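Local structure of tumor necrosis factor receptor superfamily member 16 (Rattus norvegicus, 4F42) at residues S7-L10 against T11-E14. The protein acts as a low-affinity receptor for neurotrophins such as nerve growth factor, its intracellular death domain probably passing the signal on through protein-protein contacts. Residues are numbered along the deposited sequence; the frame is centred on the assembly and turned at random.
Sequences SLPL and TKRE. With MNB (5-mercapto-2-nitro-benzoic acid), chain C; MNB (5-mercapto-2-nitro-benzoic acid), chain B.
Arg13 reaches back from the first turn of helix 10-19 to the loop before it, and its NE donates a hydrogen bond to Leu8 O (3.2 Å, N-H...O angle 156°). Leu8 O sits at the edge of the guanidinium, slightly tilted from its plane, while NE stands well above the carbonyl plane of Leu8, not on a lone pair. A bend at chi3 (-75°) turns the guanidinium back over the loop, bringing Leu10 CA over one of its faces, offset toward the rim. Leu10 and Arg13 cross at about a right angle, with Leu10 CD1 3.9 Å from NH2, while nearer the backbone Arg13 CG packs against Leu8 CB. With an alanine here instead of Arg13, Leu8 O would probably lose this donor and the loop one of its ties to the helix.

Pro9 occupies the N-cap position just before the helix, and its O accepts a nearly straight bond from Arg13 N (3.1 Å, 171°) and a weak one from Lys12 N. Leu10 O takes Glu14 N at 2.8 Å, continuing the helical ladder. Lys12 runs out extended beyond CG, its CD 3.8 Å from the Pro9 ring at CG and 4.1 Å from Leu8 CD2, the leucine lying across it at about a right angle. Its NZ bonds carboxylate O11 of the 5-mercapto-2-nitro-benzoic acid of chain C at 3.1 Å, and O12 weakly. On the helix's flank, Leu10 CG meets Glu14 CD, whose carboxylate forms a salt bridge through OE1 with Arg50, in the pocket of the second ligand.

Chemically, the helix start of this death domain is set by the first backbone hydrogen bonds, and the NE bond of Arg13 ties the preceding loop to it, while Lys12 probably offsets the charge of a bound carboxylate and aliphatic carbons of Leu8 and Pro9 pack against its methylenes.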
loop_
_atom_site.group_PDB
_atom_site.type_symbol
_atom_site.label_atom_id
_atom_site.label_comp_id
_atom_site.label_asym_id
_atom_site.label_seq_id
_atom_site.Cartn_x
_atom_site.Cartn_y
_atom_site.Cartn_z
ATOM N N SER A 7 4.371 -8.348 8.047
ATOM C CA SER A 7 5.503 -9.164 8.502
ATOM C C SER A 7 6.809 -8.840 7.794
ATOM O O SER A 7 7.875 -9.264 8.239
ATOM C CB SER A 7 5.196 -10.651 8.311
ATOM O OG SER A 7 4.102 -11.043 9.121
ATOM N N LEU A 8 6.728 -8.115 6.683
ATOM C CA LEU A 8 7.923 -7.692 5.961
ATOM C C LEU A 8 8.837 -6.853 6.854
ATOM O O LEU A 8 8.363 -6.147 7.743
ATOM C CB LEU A 8 7.548 -6.915 4.697
ATOM C CG LEU A 8 6.761 -7.668 3.618
ATOM C CD1 LEU A 8 6.251 -6.696 2.552
ATOM C CD2 LEU A 8 7.594 -8.790 2.998
ATOM N N PRO A 9 10.157 -6.953 6.647
ATOM C CA PRO A 9 11.037 -6.110 7.452
ATOM C C PRO A 9 10.824 -4.631 7.150
ATOM O O PRO A 9 10.503 -4.274 6.017
ATOM C CB PRO A 9 12.446 -6.547 7.027
ATOM C CG PRO A 9 12.274 -7.378 5.811
ATOM C CD PRO A 9 10.904 -7.971 5.894
ATOM N N LEU A 10 10.995 -3.779 8.155
ATOM C CA LEU A 10 10.859 -2.338 7.971
ATOM C C LEU A 10 11.552 -1.859 6.692
ATOM O O LEU A 10 11.029 -0.997 5.971
ATOM C CB LEU A 10 11.431 -1.603 9.188
ATOM C CG LEU A 10 11.353 -0.078 9.276
ATOM C CD1 LEU A 10 9.925 0.415 9.535
ATOM C CD2 LEU A 10 12.287 0.383 10.377
ATOM N N THR A 11 12.721 -2.437 6.417
ATOM C CA THR A 11 13.546 -2.035 5.271
ATOM C C THR A 11 12.835 -2.215 3.908
ATOM O O THR A 11 12.922 -1.334 3.040
ATOM C CB THR A 11 14.951 -2.709 5.307
ATOM O OG1 THR A 11 15.767 -2.154 4.271
ATOM C CG2 THR A 11 14.870 -4.246 5.149
ATOM N N LYS A 12 12.119 -3.332 3.753
ATOM C CA LYS A 12 11.283 -3.585 2.576
ATOM C C LYS A 12 10.064 -2.668 2.556
ATOM O O LYS A 12 9.736 -2.084 1.527
ATOM C CB LYS A 12 10.841 -5.052 2.518
ATOM C CG LYS A 12 11.905 -6.039 1.994
ATOM C CD LYS A 12 11.410 -7.502 2.129
ATOM C CE LYS A 12 12.501 -8.573 1.891
ATOM N NZ LYS A 12 11.919 -9.959 1.760
ATOM N N ARG A 13 9.402 -2.530 3.701
ATOM C CA ARG A 13 8.216 -1.682 3.794
ATOM C C ARG A 13 8.488 -0.210 3.479
ATOM O O ARG A 13 7.652 0.457 2.865
ATOM C CB ARG A 13 7.510 -1.859 5.135
ATOM C CG ARG A 13 6.806 -3.206 5.235
ATOM C CD ARG A 13 5.902 -3.307 6.436
ATOM N NE ARG A 13 6.653 -3.475 7.674
ATOM C CZ ARG A 13 6.911 -2.499 8.539
ATOM N NH1 ARG A 13 6.474 -1.264 8.309
ATOM N NH2 ARG A 13 7.611 -2.764 9.639
ATOM N N GLU A 14 9.661 0.285 3.857
ATOM C CA GLU A 14 10.041 1.650 3.494
ATOM C C GLU A 14 10.344 1.841 1.988
ATOM O O GLU A 14 10.199 2.945 1.467
ATOM C CB GLU A 14 11.155 2.191 4.409
ATOM C CG GLU A 14 10.650 2.474 5.849
ATOM C CD GLU A 14 11.664 3.200 6.750
ATOM O OE1 GLU A 14 11.233 4.029 7.590
ATOM O OE2 GLU A 14 12.886 2.935 6.629
HETATM C C6 MNB C . 9.323 -9.603 -3.690
HETATM C C1 MNB C . 9.473 -8.946 -2.471
HETATM C C2 MNB C . 8.772 -7.634 -2.258
HETATM C C3 MNB C . 7.984 -7.125 -3.289
HETATM C C4 MNB C . 7.870 -7.821 -4.482
HETATM C C5 MNB C . 8.525 -9.034 -4.682
HETATM S S5 MNB C . 8.322 -9.815 -6.172
HETATM C C10 MNB C . 10.346 -9.570 -1.422
HETATM O O12 MNB C . 11.564 -9.316 -1.464
HETATM O O11 MNB C . 9.858 -10.320 -0.546
HETATM N N7 MNB C . 8.853 -6.899 -1.060
HETATM O O9 MNB C . 8.461 -5.744 -1.016
HETATM O O8 MNB C . 9.290 -7.400 -0.036
HETATM C C6 MNB B . 7.438 9.566 4.368
HETATM C C1 MNB B . 8.105 8.704 3.503
HETATM C C2 MNB B . 8.508 7.335 3.978
HETATM C C3 MNB B . 8.185 6.988 5.292
HETATM C C4 MNB B . 7.515 7.893 6.115
HETATM C C5 MNB B . 7.144 9.162 5.664
HETATM S S5 MNB B . 6.345 10.237 6.714
HETATM C C10 MNB B . 8.381 9.215 2.123
HETATM O O12 MNB B . 9.564 9.350 1.749
HETATM O O11 MNB B . 7.412 9.509 1.389
HETATM N N7 MNB B . 9.195 6.393 3.165
HETATM O O9 MNB B . 9.823 5.453 3.658
HETATM O O8 MNB B . 9.182 6.498 1.951
#